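Local coordinates for ribonuclease T2 (Homo sapiens, PDB 3T0O), which cleaves single-stranded RNA, preferentially between purine and uridine residues, and so degrades microbial RNA for sensing by TLR8 in innate immunity, at residues 34-46 against 110-124. Residues are numbered along the deposited sequence; the frame is centred on the assembly and turned at random. Where two conformers were deposited one is given.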
# COMPACT_ATOMS: atom_id res chain seq x y z
N PRO A 34 -16.17 0.49 -0.17
CA PRO A 34 -14.72 0.33 -0.00
C PRO A 34 -14.45 -0.97 0.74
O PRO A 34 -15.14 -1.29 1.74
CB PRO A 34 -14.33 1.52 0.82
CG PRO A 34 -15.41 2.59 0.46
CD PRO A 34 -16.63 1.81 0.29
N PRO A 35 -13.47 -1.75 0.26
CA PRO A 35 -13.07 -2.93 1.09
C PRO A 35 -12.79 -2.55 2.54
O PRO A 35 -12.15 -1.52 2.80
CB PRO A 35 -11.73 -3.35 0.43
CG PRO A 35 -11.88 -2.92 -0.99
CD PRO A 35 -12.61 -1.60 -0.93
N ASP A 36 -13.17 -3.43 3.46
CA ASP A 36 -12.95 -3.18 4.85
C ASP A 36 -11.62 -3.76 5.34
O ASP A 36 -11.47 -4.19 6.54
CB ASP A 36 -14.14 -3.74 5.66
CG ASP A 36 -14.22 -5.23 5.59
OD1 ASP A 36 -15.08 -5.83 6.31
OD2 ASP A 36 -13.49 -5.86 4.80
N TYR A 37 -10.60 -3.64 4.50
CA TYR A 37 -9.26 -4.09 4.90
C TYR A 37 -8.23 -3.29 4.14
O TYR A 37 -8.56 -2.70 3.11
CB TYR A 37 -9.08 -5.59 4.57
CG TYR A 37 -9.49 -6.03 3.20
CD1 TYR A 37 -8.57 -6.04 2.14
CD2 TYR A 37 -10.76 -6.51 2.99
CE1 TYR A 37 -8.92 -6.52 0.89
CE2 TYR A 37 -11.11 -6.93 1.70
CZ TYR A 37 -10.18 -6.87 0.69
OH TYR A 37 -10.58 -7.43 -0.55
N TRP A 38 -7.05 -3.17 4.69
CA TRP A 38 -5.95 -2.52 4.03
C TRP A 38 -5.56 -3.27 2.81
O TRP A 38 -5.51 -4.51 2.81
CB TRP A 38 -4.72 -2.51 4.97
CG TRP A 38 -4.98 -1.58 6.15
CD1 TRP A 38 -5.71 -1.89 7.31
CD2 TRP A 38 -4.54 -0.23 6.29
NE1 TRP A 38 -5.78 -0.76 8.11
CE2 TRP A 38 -5.05 0.25 7.53
CE3 TRP A 38 -3.77 0.62 5.48
CZ2 TRP A 38 -4.84 1.55 7.97
CZ3 TRP A 38 -3.52 1.92 5.93
CH2 TRP A 38 -4.04 2.37 7.19
N THR A 39 -5.33 -2.51 1.73
CA THR A 39 -4.95 -3.15 0.46
C THR A 39 -3.63 -2.57 -0.05
O THR A 39 -3.07 -1.61 0.50
CB THR A 39 -6.03 -2.87 -0.66
OG1 THR A 39 -6.18 -1.44 -0.77
CG2 THR A 39 -7.34 -3.46 -0.21
N ILE A 40 -3.09 -3.22 -1.11
CA ILE A 40 -1.82 -2.82 -1.66
C ILE A 40 -1.93 -1.56 -2.49
O ILE A 40 -2.77 -1.49 -3.40
CB ILE A 40 -1.28 -3.92 -2.58
CG1 ILE A 40 -1.14 -5.21 -1.77
CG2 ILE A 40 0.06 -3.43 -3.15
CD1 ILE A 40 -0.83 -6.43 -2.69
N HIS A 41 -1.14 -0.56 -2.16
CA HIS A 41 -0.94 0.54 -3.09
C HIS A 41 0.19 0.19 -4.06
O HIS A 41 -0.03 0.15 -5.28
CB HIS A 41 -0.62 1.76 -2.31
CG HIS A 41 -0.65 2.97 -3.16
ND1 HIS A 41 -0.63 4.24 -2.62
CD2 HIS A 41 -0.73 3.11 -4.50
CE1 HIS A 41 -0.65 5.13 -3.60
NE2 HIS A 41 -0.72 4.49 -4.76
N GLY A 42 1.37 -0.17 -3.54
CA GLY A 42 2.37 -0.69 -4.43
C GLY A 42 3.65 -1.03 -3.68
O GLY A 42 3.73 -0.89 -2.47
N LEU A 43 4.62 -1.54 -4.44
CA LEU A 43 5.92 -1.87 -3.96
C LEU A 43 6.90 -0.98 -4.68
O LEU A 43 7.14 -1.13 -5.87
CB LEU A 43 6.20 -3.36 -4.21
CG LEU A 43 7.61 -3.76 -3.79
CD1 LEU A 43 7.75 -3.71 -2.30
CD2 LEU A 43 7.89 -5.23 -4.26
N TRP A 44 7.37 0.02 -3.97
CA TRP A 44 8.06 1.11 -4.67
C TRP A 44 9.54 1.21 -4.35
O TRP A 44 9.91 1.33 -3.18
CB TRP A 44 7.46 2.42 -4.15
CG TRP A 44 5.99 2.61 -4.42
CD1 TRP A 44 5.22 1.92 -5.21
CD2 TRP A 44 5.21 3.65 -3.85
NE1 TRP A 44 3.91 2.42 -5.18
CE2 TRP A 44 3.91 3.49 -4.34
CE3 TRP A 44 5.50 4.71 -3.00
CZ2 TRP A 44 2.86 4.35 -3.98
CZ3 TRP A 44 4.46 5.54 -2.63
CH2 TRP A 44 3.20 5.33 -3.07
N PRO A 45 10.41 1.19 -5.36
CA PRO A 45 11.81 1.59 -5.11
C PRO A 45 11.76 3.00 -4.54
O PRO A 45 10.96 3.83 -5.01
CB PRO A 45 12.44 1.53 -6.49
CG PRO A 45 11.69 0.38 -7.14
CD PRO A 45 10.19 0.65 -6.72
N ASP A 46 12.63 3.25 -3.59
CA ASP A 46 12.56 4.52 -2.87
C ASP A 46 12.93 5.73 -3.73
O ASP A 46 12.24 6.74 -3.66
CB ASP A 46 13.36 4.48 -1.54
CG ASP A 46 14.86 4.23 -1.74
OD1 ASP A 46 15.32 3.88 -2.83
OD2 ASP A 46 15.63 4.51 -0.76
N TYR A 110 7.51 -9.39 -10.14
CA TYR A 110 7.26 -8.21 -9.36
C TYR A 110 5.86 -8.21 -8.73
O TYR A 110 5.70 -7.98 -7.54
CB TYR A 110 7.41 -7.00 -10.32
CG TYR A 110 6.98 -5.71 -9.71
CD1 TYR A 110 7.79 -5.08 -8.77
CD2 TYR A 110 5.77 -5.12 -10.03
CE1 TYR A 110 7.42 -3.87 -8.19
CE2 TYR A 110 5.41 -3.92 -9.45
CZ TYR A 110 6.29 -3.30 -8.57
OH TYR A 110 5.93 -2.08 -7.98
N PHE A 111 4.83 -8.36 -9.56
CA PHE A 111 3.52 -8.34 -8.97
C PHE A 111 3.30 -9.55 -8.06
O PHE A 111 2.66 -9.39 -7.01
CB PHE A 111 2.45 -8.28 -10.08
CG PHE A 111 2.32 -6.94 -10.68
CD1 PHE A 111 1.57 -5.96 -10.05
CD2 PHE A 111 2.87 -6.66 -11.92
CE1 PHE A 111 1.44 -4.69 -10.66
CE2 PHE A 111 2.76 -5.41 -12.51
CZ PHE A 111 2.05 -4.43 -11.90
N GLY A 112 3.88 -10.71 -8.40
CA GLY A 112 3.64 -11.87 -7.57
C GLY A 112 4.33 -11.70 -6.24
O GLY A 112 3.78 -12.12 -5.19
N ARG A 113 5.53 -11.12 -6.26
CA ARG A 113 6.25 -10.93 -5.00
C ARG A 113 5.57 -9.92 -4.13
O ARG A 113 5.53 -10.03 -2.91
CB ARG A 113 7.75 -10.57 -5.24
CG ARG A 113 8.55 -10.33 -4.00
CD ARG A 113 8.62 -11.60 -3.10
NE ARG A 113 9.61 -11.39 -2.05
CZ ARG A 113 9.60 -12.00 -0.88
NH1 ARG A 113 8.62 -12.86 -0.60
NH2 ARG A 113 10.52 -11.74 0.02
N SER A 114 5.01 -8.88 -4.77
CA SER A 114 4.26 -7.88 -4.06
C SER A 114 3.09 -8.49 -3.35
O SER A 114 2.86 -8.23 -2.17
CB SER A 114 3.77 -6.83 -5.06
OG SER A 114 4.91 -6.14 -5.56
N LEU A 115 2.37 -9.36 -4.03
CA LEU A 115 1.25 -10.02 -3.36
C LEU A 115 1.73 -10.92 -2.25
O LEU A 115 1.05 -11.02 -1.21
CB LEU A 115 0.50 -10.88 -4.38
CG LEU A 115 -0.24 -10.06 -5.43
CD1 LEU A 115 -0.64 -10.96 -6.60
CD2 LEU A 115 -1.49 -9.44 -4.86
N GLU A 116 2.84 -11.61 -2.45
CA GLU A 116 3.36 -12.49 -1.38
C GLU A 116 3.71 -11.70 -0.18
O GLU A 116 3.36 -12.09 0.93
CB GLU A 116 4.59 -13.20 -1.90
CG GLU A 116 5.14 -14.24 -1.02
CD GLU A 116 6.22 -15.01 -1.78
OE1 GLU A 116 7.10 -14.38 -2.41
OE2 GLU A 116 6.17 -16.26 -1.78
N LEU A 117 4.38 -10.58 -0.38
CA LEU A 117 4.78 -9.74 0.76
C LEU A 117 3.56 -9.22 1.49
O LEU A 117 3.54 -9.16 2.72
CB LEU A 117 5.57 -8.52 0.20
CG LEU A 117 6.95 -8.99 -0.22
CD1 LEU A 117 7.57 -7.82 -0.95
CD2 LEU A 117 7.79 -9.28 1.06
N TYR A 118 2.52 -8.85 0.73
CA TYR A 118 1.30 -8.38 1.40
C TYR A 118 0.73 -9.50 2.32
O TYR A 118 0.33 -9.21 3.44
CB TYR A 118 0.28 -8.15 0.27
CG TYR A 118 -1.13 -7.79 0.76
CD1 TYR A 118 -1.37 -6.54 1.30
CD2 TYR A 118 -2.14 -8.71 0.66
CE1 TYR A 118 -2.70 -6.23 1.71
CE2 TYR A 118 -3.46 -8.42 1.05
CZ TYR A 118 -3.70 -7.17 1.56
OH TYR A 118 -5.02 -6.93 1.94
N ARG A 119 0.73 -10.74 1.85
CA ARG A 119 0.23 -11.89 2.63
C ARG A 119 1.07 -12.16 3.86
O ARG A 119 0.55 -12.55 4.92
CB ARG A 119 0.20 -13.16 1.73
CG ARG A 119 -0.77 -13.02 0.53
CD ARG A 119 -1.01 -14.33 -0.27
NE ARG A 119 0.22 -14.99 -0.70
CZ ARG A 119 0.72 -14.99 -1.94
NH1 ARG A 119 0.16 -14.33 -2.93
NH2 ARG A 119 1.84 -15.67 -2.17
N GLU A 120 2.40 -12.06 3.68
CA GLU A 120 3.33 -12.39 4.74
C GLU A 120 3.29 -11.28 5.77
O GLU A 120 3.35 -11.53 7.00
CB GLU A 120 4.75 -12.54 4.17
CG GLU A 120 4.85 -13.81 3.33
CD GLU A 120 6.20 -13.97 2.70
OE1 GLU A 120 7.08 -13.09 2.82
OE2 GLU A 120 6.36 -15.03 2.09
N LEU A 121 3.17 -10.03 5.34
CA LEU A 121 3.11 -9.01 6.33
C LEU A 121 1.80 -9.03 7.12
O LEU A 121 1.73 -8.81 8.36
CB LEU A 121 3.23 -7.65 5.66
CG LEU A 121 4.65 -7.52 5.10
CD1 LEU A 121 4.64 -6.28 4.18
CD2 LEU A 121 5.73 -7.35 6.21
N ASP A 122 0.70 -9.37 6.39
CA ASP A 122 -0.63 -9.40 7.00
C ASP A 122 -0.94 -8.29 7.98
O ASP A 122 -1.29 -8.52 9.14
CB ASP A 122 -0.95 -10.77 7.55
CG ASP A 122 -2.50 -10.97 7.69
OD1 ASP A 122 -3.26 -10.02 7.38
OD2 ASP A 122 -2.83 -12.10 8.09
N LEU A 123 -0.82 -7.08 7.44
CA LEU A 123 -1.10 -5.90 8.23
C LEU A 123 -2.50 -5.88 8.81
O LEU A 123 -2.68 -5.49 9.92
CB LEU A 123 -0.84 -4.68 7.34
CG LEU A 123 -1.36 -3.35 7.93
CD1 LEU A 123 -0.51 -2.92 9.17
CD2 LEU A 123 -1.24 -2.31 6.79
N ASN A 124 -3.46 -6.39 8.06
CA ASN A 124 -4.81 -6.46 8.55
C ASN A 124 -4.94 -7.32 9.82
O ASN A 124 -5.56 -6.85 10.80
CB ASN A 124 -5.70 -6.98 7.48
CG ASN A 124 -5.97 -5.94 6.48
OD1 ASN A 124 -6.68 -4.98 6.82
ND2 ASN A 124 -5.48 -6.12 5.25
O HOH W 1 3.65 -1.06 -7.16
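Asn124 reads the backbone of Trp38 with both ends of its amide. Asn124 OD1 takes the N-H of Trp38 on a lone pair in its carbonyl plane, at 2.8 Å from Trp38 N. Asn124 ND2 gives a hydrogen to Trp38 O at 2.9 Å, with that oxygen almost in the amide plane. The two bonds fix the rotation of the amide and tie the start of helix 123-129 to the chain leading into strand 39-45. Trp38 O also accepts from Tyr118 OH at 2.6 Å, again in the carbonyl plane, so two donors hold it. Tyr118 has CG anti to its backbone N (chi1 174°), which carries the ring across to this oxygen.

Further along, within the strand, Tyr110 OH donates to Leu43 O at 2.6 Å, tilted from the carbonyl plane. The same hydroxyl accepts from a water that takes the Leu43 N-H, so both backbone polar groups of Leu43 are engaged.

Apolar contacts add to these bonds. Ile40 CG1 is 3.4 Å from Tyr118 CD1, and Ile40 CD1 meets Leu115 CD2. Leu123 CD2 sits over one face of the Trp38 indole, towards its rim, while the indole NE1 bonds to Tyr224 OH. Carbon also meets a hydroxyl oxygen: Leu43 CB and CD2 pack on Ser114 OG, which donates back to Tyr110 O.

The axes of helix residues 110-121 and strand 39-45, part of the central antiparallel sheet of the RNase T2 fold, come within 8.8 Å. The strand carries His41, a predicted catalytic residue, and Tyr110 lies close to His94, another. Tyr118 and Asn124 bond the backbone of Trp38 just before the strand, and Tyr110 with a water bonds that of Leu43 within it, consistent with a firmly placed backbone beside the active site.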